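Long-range contact in Dot/Icm T4SS effector (Legionella pneumophila, PDB 6VVE), which is a kinase effector activated by host inositol hexakisphosphate and binds ADP and manganese: residues R39-L50 against Q116-Q125. Sequence-based numbering, arbitrary orientation.
Sequences RFENDEPMDYVL and QFFLKYHGIQ
Strand 44-50, with Arg-39 of the hairpin partner beside it, packs against the last turns of helix 102-121 in a strand-on-helix contact of mixed apolar and charged character; the segment axes run nearly at right angles (95°) and approach to 8.8 Å. Phe-117 is sandwiched at its centre: Val-49 CG1 sits over one ring face, 3.6 Å from the centroid, and Arg-39 CD lies over the opposite face as a second CH-pi contact. Arg-39 then runs on, extended from CG to NE, and grips Tyr-121 OH side-on through NE and NH2, each 2.9 Å from this hydroxyl oxygen, which lies close to the guanidinium plane, while its NH1 pairs with Glu-41. Tyr-121 OH in turn donates to the anti lone pair of Asp-47 OD2 at 2.7 Å, with carboxylate and ring only 17° from coplanar. Lys-120, fully stretched, brings NZ to Tyr-48 O at 2.6 Å, to Asp-47 OD1 in a salt bridge, and over the Tyr-48 ring face as a cation-pi contact. Beyond the helix, Gln-125 NE2 makes a weak bond to Leu-50 O, and a water links its OE1 to Leu-50 N. Across from Arg-39 the neighbouring strand carries two residues, Met-46 and Asp-47, a classic beta bulge, and Gly-123, with positive phi, forms a Schellman motif. The contact joins the four-stranded antiparallel sheet to what is probably the kinase N-lobe helix corresponding to αC.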
# COMPACT_ATOMS: atom_id res chain seq x y z
N ARG A 39 2.55 -8.74 -17.93
CA ARG A 39 2.53 -7.55 -18.77
C ARG A 39 3.32 -7.80 -20.04
O ARG A 39 4.24 -8.62 -20.07
CB ARG A 39 3.09 -6.34 -18.02
CG ARG A 39 4.56 -6.42 -17.67
CD ARG A 39 5.03 -5.14 -16.99
NE ARG A 39 6.48 -5.10 -16.81
CZ ARG A 39 7.34 -4.66 -17.72
NH1 ARG A 39 6.90 -4.21 -18.88
NH2 ARG A 39 8.64 -4.67 -17.46
N PHE A 40 2.95 -7.07 -21.10
CA PHE A 40 3.51 -7.27 -22.43
C PHE A 40 4.09 -5.97 -22.96
O PHE A 40 3.59 -4.88 -22.67
CB PHE A 40 2.43 -7.77 -23.40
CG PHE A 40 1.90 -9.14 -23.08
CD1 PHE A 40 1.06 -9.33 -21.99
CD2 PHE A 40 2.24 -10.23 -23.86
CE1 PHE A 40 0.57 -10.57 -21.68
CE2 PHE A 40 1.75 -11.49 -23.55
CZ PHE A 40 0.92 -11.66 -22.47
N GLU A 41 5.16 -6.10 -23.75
CA GLU A 41 5.71 -5.01 -24.54
C GLU A 41 5.99 -5.54 -25.94
O GLU A 41 6.55 -6.63 -26.09
CB GLU A 41 6.99 -4.44 -23.93
CG GLU A 41 6.84 -3.87 -22.54
CD GLU A 41 8.14 -3.26 -22.02
OE1 GLU A 41 8.92 -2.75 -22.84
OE2 GLU A 41 8.38 -3.29 -20.79
N ASN A 42 5.62 -4.76 -26.95
CA ASN A 42 5.88 -5.12 -28.34
C ASN A 42 5.36 -6.52 -28.64
O ASN A 42 6.03 -7.33 -29.28
CB ASN A 42 7.37 -5.01 -28.66
CG ASN A 42 7.92 -3.62 -28.41
OD1 ASN A 42 7.26 -2.62 -28.71
ND2 ASN A 42 9.12 -3.54 -27.84
N ASP A 43 4.16 -6.81 -28.15
CA ASP A 43 3.45 -8.07 -28.42
C ASP A 43 4.16 -9.29 -27.84
O ASP A 43 3.97 -10.40 -28.34
CB ASP A 43 3.23 -8.27 -29.93
CG ASP A 43 2.36 -7.19 -30.55
OD1 ASP A 43 1.35 -6.81 -29.91
OD2 ASP A 43 2.69 -6.74 -31.66
N GLU A 44 4.97 -9.12 -26.81
CA GLU A 44 5.70 -10.22 -26.20
C GLU A 44 5.57 -10.17 -24.68
O GLU A 44 5.50 -9.08 -24.11
CB GLU A 44 7.18 -10.18 -26.58
CG GLU A 44 7.46 -10.29 -28.06
CD GLU A 44 7.32 -11.71 -28.57
OE1 GLU A 44 6.89 -12.58 -27.79
OE2 GLU A 44 7.64 -11.95 -29.76
N PRO A 45 5.54 -11.32 -24.01
CA PRO A 45 5.50 -11.31 -22.54
C PRO A 45 6.83 -10.82 -21.99
O PRO A 45 7.90 -11.28 -22.41
CB PRO A 45 5.24 -12.78 -22.17
CG PRO A 45 5.16 -13.55 -23.47
CD PRO A 45 5.75 -12.68 -24.55
N MSE A 46 6.76 -9.88 -21.05
CA MSE A 46 7.96 -9.26 -20.52
C MSE A 46 8.22 -9.60 -19.06
O MSE A 46 9.35 -9.95 -18.70
CB MSE A 46 7.88 -7.73 -20.67
CG MSE A 46 7.87 -7.24 -22.11
SE MSE A 46 9.42 -7.83 -23.15
CE MSE A 46 10.83 -7.36 -21.86
N ASP A 47 7.19 -9.52 -18.23
CA ASP A 47 7.38 -9.77 -16.80
C ASP A 47 6.05 -10.20 -16.20
O ASP A 47 4.99 -10.08 -16.83
CB ASP A 47 7.94 -8.53 -16.10
CG ASP A 47 8.65 -8.86 -14.81
OD1 ASP A 47 8.72 -10.06 -14.45
OD2 ASP A 47 9.15 -7.91 -14.17
N TYR A 48 6.12 -10.68 -14.96
CA TYR A 48 4.95 -11.18 -14.25
C TYR A 48 5.03 -10.79 -12.78
O TYR A 48 6.09 -10.46 -12.25
CB TYR A 48 4.83 -12.71 -14.37
CG TYR A 48 6.00 -13.44 -13.75
CD1 TYR A 48 7.15 -13.71 -14.49
CD2 TYR A 48 5.96 -13.86 -12.43
CE1 TYR A 48 8.22 -14.38 -13.93
CE2 TYR A 48 7.02 -14.53 -11.86
CZ TYR A 48 8.15 -14.78 -12.61
OH TYR A 48 9.22 -15.45 -12.04
N VAL A 49 3.88 -10.84 -12.12
CA VAL A 49 3.78 -10.68 -10.68
C VAL A 49 2.80 -11.71 -10.14
O VAL A 49 1.84 -12.09 -10.81
CB VAL A 49 3.32 -9.26 -10.27
CG1 VAL A 49 4.38 -8.23 -10.66
CG2 VAL A 49 1.96 -8.94 -10.89
N LEU A 50 3.05 -12.17 -8.91
CA LEU A 50 2.18 -13.12 -8.24
C LEU A 50 1.05 -12.36 -7.56
O LEU A 50 1.29 -11.36 -6.87
CB LEU A 50 2.97 -13.94 -7.23
CG LEU A 50 2.19 -14.80 -6.24
CD1 LEU A 50 1.22 -15.75 -6.93
CD2 LEU A 50 3.18 -15.60 -5.38
N GLN A 116 1.23 -3.21 -8.48
CA GLN A 116 1.93 -4.42 -8.07
C GLN A 116 3.31 -4.50 -8.71
O GLN A 116 4.29 -4.86 -8.05
CB GLN A 116 1.10 -5.65 -8.44
CG GLN A 116 1.59 -6.96 -7.83
CD GLN A 116 1.07 -7.16 -6.41
OE1 GLN A 116 1.31 -6.35 -5.52
NE2 GLN A 116 0.33 -8.24 -6.21
N PHE A 117 3.41 -4.16 -10.00
CA PHE A 117 4.72 -4.17 -10.65
C PHE A 117 5.66 -3.14 -10.04
O PHE A 117 6.85 -3.41 -9.86
CB PHE A 117 4.57 -3.92 -12.16
CG PHE A 117 4.31 -5.17 -12.95
CD1 PHE A 117 5.36 -6.01 -13.31
CD2 PHE A 117 3.02 -5.52 -13.33
CE1 PHE A 117 5.13 -7.16 -14.03
CE2 PHE A 117 2.79 -6.67 -14.04
CZ PHE A 117 3.84 -7.50 -14.40
N PHE A 118 5.14 -1.95 -9.72
CA PHE A 118 5.95 -0.97 -9.00
C PHE A 118 6.48 -1.57 -7.70
O PHE A 118 7.68 -1.46 -7.40
CB PHE A 118 5.13 0.28 -8.71
CG PHE A 118 5.83 1.27 -7.82
CD1 PHE A 118 5.78 1.14 -6.43
CD2 PHE A 118 6.55 2.32 -8.36
CE1 PHE A 118 6.44 2.04 -5.61
CE2 PHE A 118 7.21 3.23 -7.54
CZ PHE A 118 7.15 3.08 -6.17
N LEU A 119 5.60 -2.22 -6.92
CA LEU A 119 6.03 -2.81 -5.66
C LEU A 119 7.11 -3.85 -5.88
O LEU A 119 8.11 -3.89 -5.15
CB LEU A 119 4.83 -3.42 -4.94
CG LEU A 119 3.74 -2.46 -4.47
CD1 LEU A 119 2.58 -3.25 -3.81
CD2 LEU A 119 4.29 -1.43 -3.51
N LYS A 120 6.94 -4.71 -6.89
CA LYS A 120 7.95 -5.72 -7.18
C LYS A 120 9.28 -5.08 -7.53
O LYS A 120 10.34 -5.49 -7.02
CB LYS A 120 7.47 -6.64 -8.31
CG LYS A 120 8.49 -7.69 -8.71
CD LYS A 120 7.96 -8.61 -9.80
CE LYS A 120 9.07 -9.51 -10.34
NZ LYS A 120 8.55 -10.55 -11.27
N TYR A 121 9.26 -4.08 -8.41
CA TYR A 121 10.49 -3.44 -8.86
C TYR A 121 11.17 -2.63 -7.76
O TYR A 121 12.30 -2.15 -7.98
CB TYR A 121 10.20 -2.55 -10.07
CG TYR A 121 9.71 -3.31 -11.29
CD1 TYR A 121 9.94 -4.67 -11.42
CD2 TYR A 121 9.01 -2.67 -12.30
CE1 TYR A 121 9.50 -5.37 -12.54
CE2 TYR A 121 8.57 -3.35 -13.42
CZ TYR A 121 8.81 -4.70 -13.53
OH TYR A 121 8.37 -5.40 -14.64
N HIS A 122 10.53 -2.46 -6.61
CA HIS A 122 11.15 -1.85 -5.44
C HIS A 122 11.33 -2.83 -4.29
O HIS A 122 11.78 -2.42 -3.22
CB HIS A 122 10.34 -0.64 -4.98
CG HIS A 122 10.36 0.50 -5.95
ND1 HIS A 122 9.82 0.42 -7.21
CD2 HIS A 122 10.88 1.75 -5.84
CE1 HIS A 122 9.99 1.57 -7.84
NE2 HIS A 122 10.63 2.39 -7.03
N GLY A 123 10.99 -4.10 -4.48
CA GLY A 123 11.17 -5.10 -3.44
C GLY A 123 10.37 -4.85 -2.18
O GLY A 123 10.88 -5.08 -1.08
N ILE A 124 9.13 -4.38 -2.32
CA ILE A 124 8.29 -4.07 -1.16
C ILE A 124 6.89 -4.64 -1.34
O ILE A 124 5.97 -4.29 -0.59
CB ILE A 124 8.23 -2.56 -0.91
CG1 ILE A 124 7.84 -1.82 -2.20
CG2 ILE A 124 9.56 -2.04 -0.40
CD1 ILE A 124 7.55 -0.36 -1.99
N GLN A 125 6.72 -5.54 -2.32
CA GLN A 125 5.39 -6.11 -2.55
C GLN A 125 4.86 -6.82 -1.31
O GLN A 125 3.65 -6.81 -1.06
CB GLN A 125 5.44 -7.09 -3.73
CG GLN A 125 4.09 -7.72 -4.06
CD GLN A 125 4.16 -8.66 -5.25
OE1 GLN A 125 5.14 -8.68 -6.01
NE2 GLN A 125 3.11 -9.45 -5.43
O HOH W 1 5.21 -10.79 -7.35